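Local coordinates for protein putative GntR-family transcriptional regulator (Bordetella bronchiseptica RB50, PDB 3CNV) that probably acts as a GntR-family transcriptional regulator whose ligand-binding UTRA domain senses a small effector molecule and so adjusts DNA binding, at residues C[2-7]-C[87-92]; C[74-79]-C[94-99]; C[51-54]-C[59-62]; C[100-105]-C[138-143]. One frame throughout, in Å; residues are numbered along the deposited sequence.

Contact 1 of 4, residues C[2-7]-C[87-92]. With FLC (citrate anion), chain J.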
loop_
_atom_site.group_PDB
_atom_site.type_symbol
_atom_site.label_atom_id
_atom_site.label_comp_id
_atom_site.label_asym_id
_atom_site.label_seq_id
_atom_site.Cartn_x
_atom_site.Cartn_y
_atom_site.Cartn_z
ATOM N N ARG C 2 -4.171 18.029 1.449
ATOM C CA ARG C 2 -3.021 18.499 2.200
ATOM C C ARG C 2 -1.730 17.718 1.960
ATOM O O ARG C 2 -0.674 18.315 1.769
ATOM C CB ARG C 2 -3.408 18.542 3.710
ATOM C CG ARG C 2 -2.313 19.030 4.602
ATOM C CD ARG C 2 -1.893 20.491 4.286
ATOM N NE ARG C 2 -0.781 20.923 5.133
ATOM C CZ ARG C 2 0.475 20.620 4.829
ATOM N NH1 ARG C 2 0.687 19.915 3.731
ATOM N NH2 ARG C 2 1.502 20.989 5.591
ATOM N N TYR C 3 -1.809 16.368 1.973
ATOM C CA TYR C 3 -0.597 15.528 1.920
ATOM C C TYR C 3 -0.603 14.558 0.754
ATOM O O TYR C 3 -1.676 14.097 0.313
ATOM C CB TYR C 3 -0.393 14.687 3.182
ATOM C CG TYR C 3 -0.387 15.426 4.513
ATOM C CD1 TYR C 3 0.324 16.559 4.676
ATOM C CD2 TYR C 3 -1.016 14.915 5.597
ATOM C CE1 TYR C 3 0.364 17.264 5.857
ATOM C CE2 TYR C 3 -0.985 15.600 6.856
ATOM C CZ TYR C 3 -0.275 16.789 6.957
ATOM O OH TYR C 3 -0.156 17.535 8.119
ATOM N N ARG C 4 0.600 14.326 0.251
ATOM C CA ARG C 4 0.856 13.388 -0.789
ATOM C C ARG C 4 1.367 12.091 -0.170
ATOM O O ARG C 4 0.826 10.949 -0.462
ATOM C CB ARG C 4 1.854 13.966 -1.828
ATOM C CG ARG C 4 2.236 12.987 -2.904
ATOM C CD ARG C 4 1.094 12.772 -3.767
ATOM N NE ARG C 4 1.249 11.702 -4.767
ATOM C CZ ARG C 4 0.987 10.425 -4.537
ATOM N NH1 ARG C 4 0.515 10.001 -3.371
ATOM N NH2 ARG C 4 1.161 9.557 -5.499
ATOM N N PHE C 5 2.406 12.203 0.637
ATOM C CA PHE C 5 3.051 10.970 1.137
ATOM C C PHE C 5 3.224 10.878 2.608
ATOM O O PHE C 5 3.486 9.808 3.147
ATOM C CB PHE C 5 4.424 10.758 0.536
ATOM C CG PHE C 5 4.412 10.433 -0.918
ATOM C CD1 PHE C 5 3.689 9.364 -1.393
ATOM C CD2 PHE C 5 5.212 11.144 -1.804
ATOM C CE1 PHE C 5 3.712 9.041 -2.683
ATOM C CE2 PHE C 5 5.254 10.767 -3.182
ATOM C CZ PHE C 5 4.476 9.763 -3.608
ATOM N N LEU C 6 3.048 12.003 3.270
ATOM C CA LEU C 6 3.319 12.103 4.719
ATOM C C LEU C 6 2.426 11.175 5.498
ATOM O O LEU C 6 1.220 11.293 5.374
ATOM C CB LEU C 6 3.118 13.580 5.175
ATOM C CG LEU C 6 3.505 13.856 6.645
ATOM C CD1 LEU C 6 4.990 13.694 6.808
ATOM C CD2 LEU C 6 3.079 15.237 7.098
ATOM N N ARG C 7 3.006 10.319 6.364
ATOM C CA ARG C 7 2.234 9.297 7.084
ATOM C C ARG C 7 2.200 9.575 8.590
ATOM O O ARG C 7 1.725 8.800 9.393
ATOM C CB ARG C 7 2.839 7.892 6.834
ATOM C CG ARG C 7 2.676 7.377 5.471
ATOM C CD ARG C 7 1.193 7.344 5.075
ATOM N NE ARG C 7 1.203 6.736 3.808
ATOM C CZ ARG C 7 1.558 5.461 3.597
ATOM N NH1 ARG C 7 1.942 4.673 4.625
ATOM N NH2 ARG C 7 1.592 5.002 2.353
ATOM N N PRO C 87 1.999 23.353 0.278
ATOM C CA PRO C 87 2.852 22.217 0.522
ATOM C C PRO C 87 3.810 22.011 -0.644
ATOM O O PRO C 87 3.483 22.310 -1.822
ATOM C CB PRO C 87 1.854 21.073 0.666
ATOM C CG PRO C 87 0.490 21.670 0.601
ATOM C CD PRO C 87 0.593 22.995 0.001
ATOM N N LEU C 88 5.005 21.527 -0.349
ATOM C CA LEU C 88 5.988 21.300 -1.434
ATOM C C LEU C 88 5.477 20.458 -2.641
ATOM O O LEU C 88 5.694 20.835 -3.793
ATOM C CB LEU C 88 7.261 20.655 -0.907
ATOM C CG LEU C 88 8.106 21.553 0.015
ATOM C CD1 LEU C 88 9.341 20.819 0.563
ATOM C CD2 LEU C 88 8.548 22.749 -0.785
ATOM N N TYR C 89 4.913 19.277 -2.390
ATOM C CA TYR C 89 4.464 18.423 -3.505
ATOM C C TYR C 89 3.447 19.151 -4.330
ATOM O O TYR C 89 3.403 19.014 -5.543
ATOM C CB TYR C 89 3.964 17.028 -3.090
ATOM C CG TYR C 89 5.058 16.117 -2.649
ATOM C CD1 TYR C 89 6.027 15.652 -3.538
ATOM C CD2 TYR C 89 5.080 15.659 -1.362
ATOM C CE1 TYR C 89 7.035 14.793 -3.108
ATOM C CE2 TYR C 89 6.055 14.786 -0.919
ATOM C CZ TYR C 89 7.032 14.364 -1.780
ATOM O OH TYR C 89 7.984 13.499 -1.279
ATOM N N GLY C 90 2.648 19.964 -3.676
ATOM C CA GLY C 90 1.638 20.765 -4.429
ATOM C C GLY C 90 2.331 21.814 -5.276
ATOM O O GLY C 90 1.937 22.071 -6.412
ATOM N N LEU C 91 3.385 22.426 -4.732
ATOM C CA LEU C 91 4.200 23.406 -5.470
ATOM C C LEU C 91 4.857 22.726 -6.695
ATOM O O LEU C 91 4.884 23.272 -7.782
ATOM C CB LEU C 91 5.308 24.008 -4.603
ATOM C CG LEU C 91 6.280 24.963 -5.313
ATOM C CD1 LEU C 91 5.506 26.318 -5.697
ATOM C CD2 LEU C 91 7.575 25.288 -4.498
ATOM N N PHE C 92 5.396 21.530 -6.501
ATOM C CA PHE C 92 6.092 20.846 -7.584
ATOM C C PHE C 92 5.089 20.576 -8.709
ATOM O O PHE C 92 5.411 20.678 -9.874
ATOM C CB PHE C 92 6.761 19.539 -7.145
ATOM C CG PHE C 92 7.774 19.675 -6.034
ATOM C CD1 PHE C 92 8.385 20.894 -5.766
ATOM C CD2 PHE C 92 8.154 18.547 -5.296
ATOM C CE1 PHE C 92 9.332 21.008 -4.757
ATOM C CE2 PHE C 92 9.117 18.638 -4.294
ATOM C CZ PHE C 92 9.715 19.878 -4.032
HETATM C CAC FLC J . 3.412 15.762 2.056
HETATM C CA FLC J . 4.108 16.608 3.104
HETATM C CB FLC J . 4.114 18.057 2.645
HETATM C CBC FLC J . 4.914 18.183 1.351
HETATM C CG FLC J . 4.698 18.924 3.740
HETATM C CGC FLC J . 4.467 20.345 3.342
HETATM O OA1 FLC J . 2.510 16.277 1.347
HETATM O OA2 FLC J . 3.758 14.594 1.843
HETATM O OB1 FLC J . 6.159 17.912 1.396
HETATM O OB2 FLC J . 4.262 18.482 0.330
HETATM O OG1 FLC J . 5.173 20.833 2.435
HETATM O OG2 FLC J . 3.608 20.959 4.015
HETATM O OHB FLC J . 2.785 18.509 2.463
#
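F5 turns its ring edge to the face of Y89, a T-shaped pair with centroids 5.4 Å apart and planes at 90°. R4 lends its aliphatic part, CB packing 3.7 Å from Y89 CD2 and CG lying over one face of that ring, while its guanidinium leads away to the carbonyl of M100 and the C-terminal carboxylate of N162 of another subunit; E144 and R133 hold the Y89 hydroxyl. P87 CB rests against R2 NH1. No hydrogen bond joins the two segments directly; a citrate, probably from the crystallisation liquor, does the bridging. Backbone amides suit a carboxylate: R4 N and F5 N bind OA1 and OA2 of one citrate carboxylate, and the first turn of the helix offers L88 N to citrate OG1 (2.9 Å) and Y89 N to citrate OB2 (2.9 Å, N-H...O 170°). R2, bent at chi2 (62°), swings back so that its NH2 meets citrate OG2 at 2.6 Å and its NH1 the citrate hydroxyl OHB at 2.8 Å. R52 and R146 add further bonds, consistent with an anion-binding effector pocket. The site lies between the loop before strand 8-10 and the N-terminus of helix 88-96, with strands 127-137 and 141-150 covering F5 and Y89.

Contact 2 of 4, residues C[74-79]-C[94-99]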
loop_
_atom_site.group_PDB
_atom_site.type_symbol
_atom_site.label_atom_id
_atom_site.label_comp_id
_atom_site.label_asym_id
_atom_site.label_seq_id
_atom_site.Cartn_x
_atom_site.Cartn_y
_atom_site.Cartn_z
ATOM N N ARG C 74 14.816 24.375 -12.246
ATOM C CA ARG C 74 15.589 25.624 -12.416
ATOM C C ARG C 74 14.869 26.830 -11.844
ATOM O O ARG C 74 15.486 27.693 -11.239
ATOM C CB ARG C 74 16.036 25.833 -13.868
ATOM C CG ARG C 74 17.325 25.050 -14.093
ATOM C CD ARG C 74 17.937 25.318 -15.452
ATOM N NE ARG C 74 17.348 24.434 -16.450
ATOM C CZ ARG C 74 16.293 24.740 -17.207
ATOM N NH1 ARG C 74 15.696 25.936 -17.100
ATOM N NH2 ARG C 74 15.835 23.838 -18.078
ATOM N N GLY C 75 13.555 26.847 -11.934
ATOM C CA GLY C 75 12.797 28.014 -11.462
ATOM C C GLY C 75 12.688 28.125 -9.943
ATOM O O GLY C 75 12.158 29.108 -9.390
ATOM N N LEU C 76 13.201 27.108 -9.259
ATOM C CA LEU C 76 12.963 26.960 -7.824
ATOM C C LEU C 76 13.882 27.907 -7.085
ATOM O O LEU C 76 15.095 27.819 -7.234
ATOM C CB LEU C 76 13.150 25.508 -7.359
ATOM C CG LEU C 76 12.649 25.021 -5.984
ATOM C CD1 LEU C 76 11.185 25.453 -5.739
ATOM C CD2 LEU C 76 12.766 23.523 -5.869
ATOM N N THR C 77 13.299 28.845 -6.330
ATOM C CA THR C 77 14.080 29.786 -5.509
ATOM C C THR C 77 13.607 29.816 -4.068
ATOM O O THR C 77 12.554 29.290 -3.739
ATOM C CB THR C 77 14.039 31.198 -6.048
ATOM O OG1 THR C 77 12.686 31.697 -6.110
ATOM C CG2 THR C 77 14.690 31.258 -7.441
ATOM N N LEU C 78 14.394 30.465 -3.219
ATOM C CA LEU C 78 14.043 30.563 -1.779
ATOM C C LEU C 78 12.815 31.450 -1.674
ATOM O O LEU C 78 11.881 31.174 -0.921
ATOM C CB LEU C 78 15.187 31.123 -0.954
ATOM C CG LEU C 78 14.969 31.205 0.541
ATOM C CD1 LEU C 78 14.821 29.818 1.189
ATOM C CD2 LEU C 78 16.136 32.004 1.159
ATOM N N GLU C 79 12.808 32.470 -2.512
ATOM C CA GLU C 79 11.736 33.449 -2.495
ATOM C C GLU C 79 10.426 32.738 -2.832
ATOM O O GLU C 79 9.387 33.002 -2.233
ATOM C CB GLU C 79 11.998 34.630 -3.456
ATOM C CG GLU C 79 10.786 35.560 -3.660
ATOM C CD GLU C 79 9.679 34.988 -4.631
ATOM O OE1 GLU C 79 10.015 34.207 -5.593
ATOM O OE2 GLU C 79 8.461 35.325 -4.429
ATOM N N SER C 94 2.011 22.240 -9.295
ATOM C CA SER C 94 1.481 23.460 -9.909
ATOM C C SER C 94 2.487 24.349 -10.623
ATOM O O SER C 94 2.156 24.921 -11.665
ATOM C CB SER C 94 0.782 24.343 -8.867
ATOM O OG SER C 94 -0.204 23.514 -8.319
ATOM N N GLU C 95 3.687 24.497 -10.062
ATOM C CA GLU C 95 4.663 25.431 -10.668
ATOM C C GLU C 95 5.581 24.707 -11.619
ATOM O O GLU C 95 6.104 25.307 -12.551
ATOM C CB GLU C 95 5.484 26.200 -9.622
ATOM C CG GLU C 95 4.634 26.952 -8.643
ATOM C CD GLU C 95 3.570 27.795 -9.351
ATOM O OE1 GLU C 95 3.969 28.569 -10.302
ATOM O OE2 GLU C 95 2.352 27.630 -8.974
ATOM N N PHE C 96 5.799 23.412 -11.398
ATOM C CA PHE C 96 6.835 22.680 -12.151
ATOM C C PHE C 96 6.264 21.516 -12.972
ATOM O O PHE C 96 6.974 20.949 -13.775
ATOM C CB PHE C 96 8.031 22.237 -11.210
ATOM C CG PHE C 96 8.723 23.409 -10.524
ATOM C CD1 PHE C 96 9.749 24.095 -11.155
ATOM C CD2 PHE C 96 8.268 23.910 -9.299
ATOM C CE1 PHE C 96 10.323 25.217 -10.566
ATOM C CE2 PHE C 96 8.852 25.018 -8.690
ATOM C CZ PHE C 96 9.877 25.683 -9.314
ATOM N N GLY C 97 4.974 21.218 -12.805
ATOM C CA GLY C 97 4.287 20.144 -13.560
ATOM C C GLY C 97 4.838 18.767 -13.229
ATOM O O GLY C 97 4.885 17.865 -14.067
ATOM N N VAL C 98 5.298 18.611 -11.986
ATOM C CA VAL C 98 5.797 17.299 -11.525
ATOM C C VAL C 98 4.864 16.652 -10.500
ATOM O O VAL C 98 4.728 17.141 -9.412
ATOM C CB VAL C 98 7.221 17.493 -10.981
ATOM C CG1 VAL C 98 7.746 16.206 -10.332
ATOM C CG2 VAL C 98 8.115 18.010 -12.123
ATOM N N SER C 99 4.155 15.580 -10.908
ATOM C CA SER C 99 3.213 14.858 -10.045
ATOM C C SER C 99 3.750 13.487 -9.776
ATOM O O SER C 99 4.081 12.753 -10.686
ATOM C CB SER C 99 1.831 14.599 -10.667
ATOM O OG SER C 99 1.209 15.774 -11.096
#
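F96, in the last turn of helix 88-96, packs its ring on the loop before helix 78-83 in the UTRA domain, with no hydrogen bond between the two segments. From CB, the chain of F96 sets CG anti to the carbonyl carbon (chi1 -59°), which carries the ring out toward G75 and L76. Farther out, F96 CE1 reaches the peptide joining these residues, 3.7 Å from L76 N and 3.8 Å from G75 C. The flat ring thus lies with its rim to the backbone of G75, and glycine suits this place because, with no side chain, it lets the edge of the ring come close to its main chain. Leucine suits the neighbouring place because its branched end can cross the phenylalanine at about a right angle and still bury itself against L81, V48 and I50. Phenylalanine in turn offers a broad apolar surface, on which L80 of helix 78-83 and the ring of F73 also pack. Along the rim, across from CE1, F96 CE2 meets the methyl L76 CD1 at 3.8 Å. The tip of the ring makes the closest approach of all, F96 CZ standing 3.6 Å from L76 N.

Contact 3 of 4, residues C[51-54]-C[59-62]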
loop_
_atom_site.group_PDB
_atom_site.type_symbol
_atom_site.label_atom_id
_atom_site.label_comp_id
_atom_site.label_asym_id
_atom_site.label_seq_id
_atom_site.Cartn_x
_atom_site.Cartn_y
_atom_site.Cartn_z
ATOM N N ARG C 51 16.500 21.991 2.788
ATOM C CA ARG C 51 16.182 21.529 4.140
ATOM C C ARG C 51 14.974 22.253 4.699
ATOM O O ARG C 51 14.874 23.501 4.638
ATOM C CB ARG C 51 17.379 21.692 5.065
ATOM C CG ARG C 51 17.035 21.137 6.447
ATOM C CD ARG C 51 18.170 21.095 7.351
ATOM N NE ARG C 51 19.022 19.971 7.024
ATOM C CZ ARG C 51 20.033 19.607 7.787
ATOM N NH1 ARG C 51 20.284 20.305 8.915
ATOM N NH2 ARG C 51 20.767 18.552 7.433
ATOM N N ARG C 52 14.027 21.491 5.228
ATOM C CA ARG C 52 12.891 22.147 5.913
ATOM C C ARG C 52 12.498 21.487 7.208
ATOM O O ARG C 52 12.749 20.318 7.428
ATOM C CB ARG C 52 11.683 22.287 4.988
ATOM C CG ARG C 52 11.105 21.117 4.542
ATOM C CD ARG C 52 9.994 20.667 5.492
ATOM N NE ARG C 52 9.380 19.556 4.834
ATOM C CZ ARG C 52 8.398 19.641 3.950
ATOM N NH1 ARG C 52 7.820 20.802 3.715
ATOM N NH2 ARG C 52 7.953 18.532 3.375
ATOM N N GLN C 53 11.828 22.267 8.034
ATOM C CA GLN C 53 11.270 21.762 9.284
ATOM C C GLN C 53 9.738 21.749 9.191
ATOM O O GLN C 53 9.093 22.756 8.898
ATOM C CB GLN C 53 11.781 22.686 10.439
ATOM C CG GLN C 53 11.359 22.353 11.900
ATOM C CD GLN C 53 11.588 23.515 12.827
ATOM O OE1 GLN C 53 10.892 24.497 12.776
ATOM N NE2 GLN C 53 12.564 23.388 13.711
ATOM N N LEU C 54 9.156 20.609 9.488
ATOM C CA LEU C 54 7.736 20.526 9.823
ATOM C C LEU C 54 7.524 20.554 11.306
ATOM O O LEU C 54 8.223 19.891 12.102
ATOM C CB LEU C 54 7.107 19.227 9.261
ATOM C CG LEU C 54 7.099 19.120 7.754
ATOM C CD1 LEU C 54 6.472 17.727 7.424
ATOM C CD2 LEU C 54 6.381 20.300 6.952
HETATM N N MSE C 59 5.240 22.293 17.678
HETATM C CA MSE C 59 6.459 21.620 18.067
HETATM C C MSE C 59 7.119 21.032 16.851
HETATM O O MSE C 59 6.445 20.477 16.024
HETATM C CB MSE C 59 6.138 20.520 19.062
HETATM C CG MSE C 59 5.281 21.004 20.218
HETATM SE SE MSE C 59 4.783 19.501 21.316
HETATM C CE MSE C 59 6.523 19.231 22.087
ATOM N N PRO C 60 8.443 21.211 16.714
ATOM C CA PRO C 60 9.129 20.605 15.561
ATOM C C PRO C 60 9.057 19.125 15.637
ATOM O O PRO C 60 9.302 18.516 16.679
ATOM C CB PRO C 60 10.595 21.027 15.711
ATOM C CG PRO C 60 10.671 22.009 16.749
ATOM C CD PRO C 60 9.350 21.985 17.577
ATOM N N THR C 61 8.794 18.530 14.499
ATOM C CA THR C 61 8.502 17.114 14.413
ATOM C C THR C 61 9.306 16.390 13.325
ATOM O O THR C 61 9.726 15.243 13.527
ATOM C CB THR C 61 6.950 16.985 14.207
ATOM O OG1 THR C 61 6.322 17.462 15.406
ATOM C CG2 THR C 61 6.475 15.555 13.965
ATOM N N VAL C 62 9.586 17.110 12.238
ATOM C CA VAL C 62 10.348 16.571 11.091
ATOM C C VAL C 62 11.410 17.536 10.600
ATOM O O VAL C 62 11.169 18.731 10.457
ATOM C CB VAL C 62 9.352 16.165 9.891
ATOM C CG1 VAL C 62 10.059 15.434 8.788
ATOM C CG2 VAL C 62 8.188 15.308 10.404
#
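Q53 lays its side-chain amide beside the ring of P60, with NE2 3.7 Å from P60 CB; the two side chains run side by side and point the same way. The other flat group, the guanidinium of R52, carries L54 CD2 on one face, 3.4 Å above its plane and offset toward the rim, while its nitrogens bond to S21, D64 and the bound citrate. Q53 reaches the proline with CG anti to the backbone N (chi1 -179°) and an extended chain; glutamine's chain is long enough to carry its amide to R22 through OE1 and to the L119 carbonyl through NE2. L54 and V62 also lie side by side, CB to CB 3.8 Å, branched apolar residues that suit a buried face. The backbone holds them: L54 N gives a bond of 2.9 Å to V62 O, and Q53 CA adds a CH...O contact of 3.3 Å to the same oxygen. L54 O accepts twice, from T61 N (2.8 Å, in the carbonyl plane) and from V62 N (3.1 Å, tilted 24° from it). T61 and V62 therefore both face L54, a classic beta bulge in the antiparallel hairpin of strands 46-56 and 59-69, whose first strand sends R52 to the citrate site.

Contact 4 of 4, residues C[100-105]-C[138-143]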
loop_
_atom_site.group_PDB
_atom_site.type_symbol
_atom_site.label_atom_id
_atom_site.label_comp_id
_atom_site.label_asym_id
_atom_site.label_seq_id
_atom_site.Cartn_x
_atom_site.Cartn_y
_atom_site.Cartn_z
HETATM N N MSE C 100 3.856 13.181 -8.503
HETATM C CA MSE C 100 4.380 11.876 -8.062
HETATM C C MSE C 100 3.276 10.798 -8.038
HETATM O O MSE C 100 2.172 10.948 -7.430
HETATM C CB MSE C 100 5.015 12.005 -6.699
HETATM C CG MSE C 100 5.929 13.182 -6.493
HETATM SE SE MSE C 100 7.416 13.156 -7.770
HETATM C CE MSE C 100 8.328 14.812 -7.075
ATOM N N VAL C 101 3.578 9.679 -8.676
ATOM C CA VAL C 101 2.685 8.551 -8.722
ATOM C C VAL C 101 3.034 7.469 -7.715
ATOM O O VAL C 101 2.165 6.714 -7.276
ATOM C CB VAL C 101 2.652 7.947 -10.186
ATOM C CG1 VAL C 101 2.344 9.041 -11.158
ATOM C CG2 VAL C 101 3.966 7.338 -10.530
ATOM N N ARG C 102 4.297 7.420 -7.311
ATOM C CA ARG C 102 4.787 6.426 -6.372
ATOM C C ARG C 102 5.923 6.970 -5.573
ATOM O O ARG C 102 6.712 7.776 -6.065
ATOM C CB ARG C 102 5.374 5.164 -7.149
ATOM C CG ARG C 102 5.628 3.956 -6.226
ATOM C CD ARG C 102 6.240 2.743 -6.999
ATOM N NE ARG C 102 7.707 2.679 -7.057
ATOM C CZ ARG C 102 8.374 2.847 -8.187
ATOM N NH1 ARG C 102 7.703 3.090 -9.294
ATOM N NH2 ARG C 102 9.688 2.741 -8.243
ATOM N N ALA C 103 6.111 6.383 -4.416
ATOM C CA ALA C 103 7.320 6.615 -3.586
ATOM C C ALA C 103 7.851 5.308 -3.007
ATOM O O ALA C 103 7.083 4.449 -2.569
ATOM C CB ALA C 103 7.106 7.604 -2.472
ATOM N N ASP C 104 9.164 5.111 -3.044
ATOM C CA ASP C 104 9.757 3.905 -2.457
ATOM C C ASP C 104 10.541 4.441 -1.230
ATOM O O ASP C 104 11.293 5.396 -1.340
ATOM C CB ASP C 104 10.701 3.195 -3.388
ATOM C CG ASP C 104 10.010 2.540 -4.600
ATOM O OD1 ASP C 104 8.766 2.213 -4.540
ATOM O OD2 ASP C 104 10.752 2.324 -5.623
ATOM N N GLU C 105 10.271 3.871 -0.069
ATOM C CA GLU C 105 10.879 4.287 1.201
ATOM C C GLU C 105 11.645 3.178 1.910
ATOM O O GLU C 105 11.330 1.996 1.826
ATOM C CB GLU C 105 9.830 4.893 2.140
ATOM C CG GLU C 105 9.224 6.148 1.692
ATOM C CD GLU C 105 8.128 6.697 2.631
ATOM O OE1 GLU C 105 7.647 6.004 3.563
ATOM O OE2 GLU C 105 7.708 7.831 2.377
ATOM N N TYR C 138 5.404 9.519 -13.490
ATOM C CA TYR C 138 5.145 8.599 -14.652
ATOM C C TYR C 138 6.363 8.010 -15.415
ATOM O O TYR C 138 7.336 8.661 -15.749
ATOM C CB TYR C 138 4.075 9.268 -15.570
ATOM C CG TYR C 138 2.707 9.271 -14.832
ATOM C CD1 TYR C 138 1.946 8.082 -14.700
ATOM C CD2 TYR C 138 2.193 10.413 -14.249
ATOM C CE1 TYR C 138 0.716 8.049 -14.007
ATOM C CE2 TYR C 138 0.957 10.394 -13.531
ATOM C CZ TYR C 138 0.225 9.203 -13.415
ATOM O OH TYR C 138 -0.982 9.133 -12.714
ATOM N N GLY C 139 6.265 6.728 -15.673
ATOM C CA GLY C 139 7.286 6.060 -16.439
ATOM C C GLY C 139 8.437 5.672 -15.553
ATOM O O GLY C 139 9.531 5.404 -16.039
ATOM N N ASP C 140 8.190 5.668 -14.253
ATOM C CA ASP C 140 9.217 5.293 -13.233
ATOM C C ASP C 140 10.441 6.211 -13.237
ATOM O O ASP C 140 11.635 5.765 -13.128
ATOM C CB ASP C 140 9.666 3.829 -13.430
ATOM C CG ASP C 140 8.658 2.864 -12.879
ATOM O OD1 ASP C 140 8.182 3.126 -11.750
ATOM O OD2 ASP C 140 8.318 1.900 -13.581
ATOM N N ARG C 141 10.155 7.477 -13.508
ATOM C CA ARG C 141 11.210 8.500 -13.548
ATOM C C ARG C 141 11.408 9.078 -12.165
ATOM O O ARG C 141 10.481 9.644 -11.628
ATOM C CB ARG C 141 10.858 9.612 -14.492
ATOM C CG ARG C 141 10.938 9.161 -15.907
ATOM C CD ARG C 141 10.455 10.234 -16.860
ATOM N NE ARG C 141 10.760 9.841 -18.235
ATOM C CZ ARG C 141 10.103 8.929 -18.955
ATOM N NH1 ARG C 141 9.034 8.307 -18.469
ATOM N NH2 ARG C 141 10.507 8.670 -20.194
ATOM N N PRO C 142 12.599 8.929 -11.587
ATOM C CA PRO C 142 12.809 9.482 -10.261
ATOM C C PRO C 142 12.977 10.998 -10.321
ATOM O O PRO C 142 13.660 11.513 -11.195
ATOM C CB PRO C 142 14.055 8.739 -9.775
ATOM C CG PRO C 142 14.789 8.420 -10.987
ATOM C CD PRO C 142 13.823 8.286 -12.100
HETATM N N MSE C 143 12.299 11.702 -9.454
HETATM C CA MSE C 143 12.311 13.166 -9.453
HETATM C C MSE C 143 12.626 13.841 -8.114
HETATM O O MSE C 143 12.776 15.078 -8.029
HETATM C CB MSE C 143 10.925 13.721 -9.897
HETATM C CG MSE C 143 10.587 13.619 -11.343
HETATM SE SE MSE C 143 11.950 14.216 -12.635
HETATM C CE MSE C 143 12.012 16.063 -12.121
#
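D140 OD1 meets R102 NH1 at 2.5 Å, a salt bridge whose modelled length is at the short limit, so that nothing about its strength follows from it. The oxygen lies near the guanidinium plane, and the nitrogen approaches nearly along the C-O bond. The carboxylate plane itself is turned 66° from that of the guanidinium. R102 is also held by D104, to which it gives two bonds side-on: NE to OD1 at 2.8 Å (167°) and NH2 to OD2 at 2.9 Å. Its chain, extended at first, bends at chi3 (91°), and this turns the flat head so that its edge serves both acids. Arginine suits the place because three nitrogens in one plane can grip two carboxylates at once. Apolar contact continues the join: the selenomethionine M100 sets CE 4.0 Å from CB of M143, another selenomethionine. R102 also has a cation-pi partner in Y136, and D104 OD1 bonds S160 of a neighbouring subunit. The arginine probably helps keep both carboxylates, D104 and D140, ionised, and bonds from three of its nitrogens fix the guanidinium's rotation, tying R102 of strand 102-111 to the turn between strands 127-137 and 141-150.

Along the chain, contact 3 falls within the span between the segments of contact 1, whose segments alternate with those of contact 2; contact 4 comes after the others close, though M100 directly follows S99. Contacts 1 and 2 share helix 88-96 and have centres about 13 Å apart, touching where F92 O meets V98 N at 3.0 Å. Contacts 3 and 4, centres about 24 Å apart on opposite sides of the chain's centre, reach the same six-stranded sheet, in which strands 59-69 and 141-150 are neighbours. Contact 1 touches all three others: it lies where the N-terminal loop, helix 88-96 and strand 102-111 meet, and both it and contact 4 touch the second subunit.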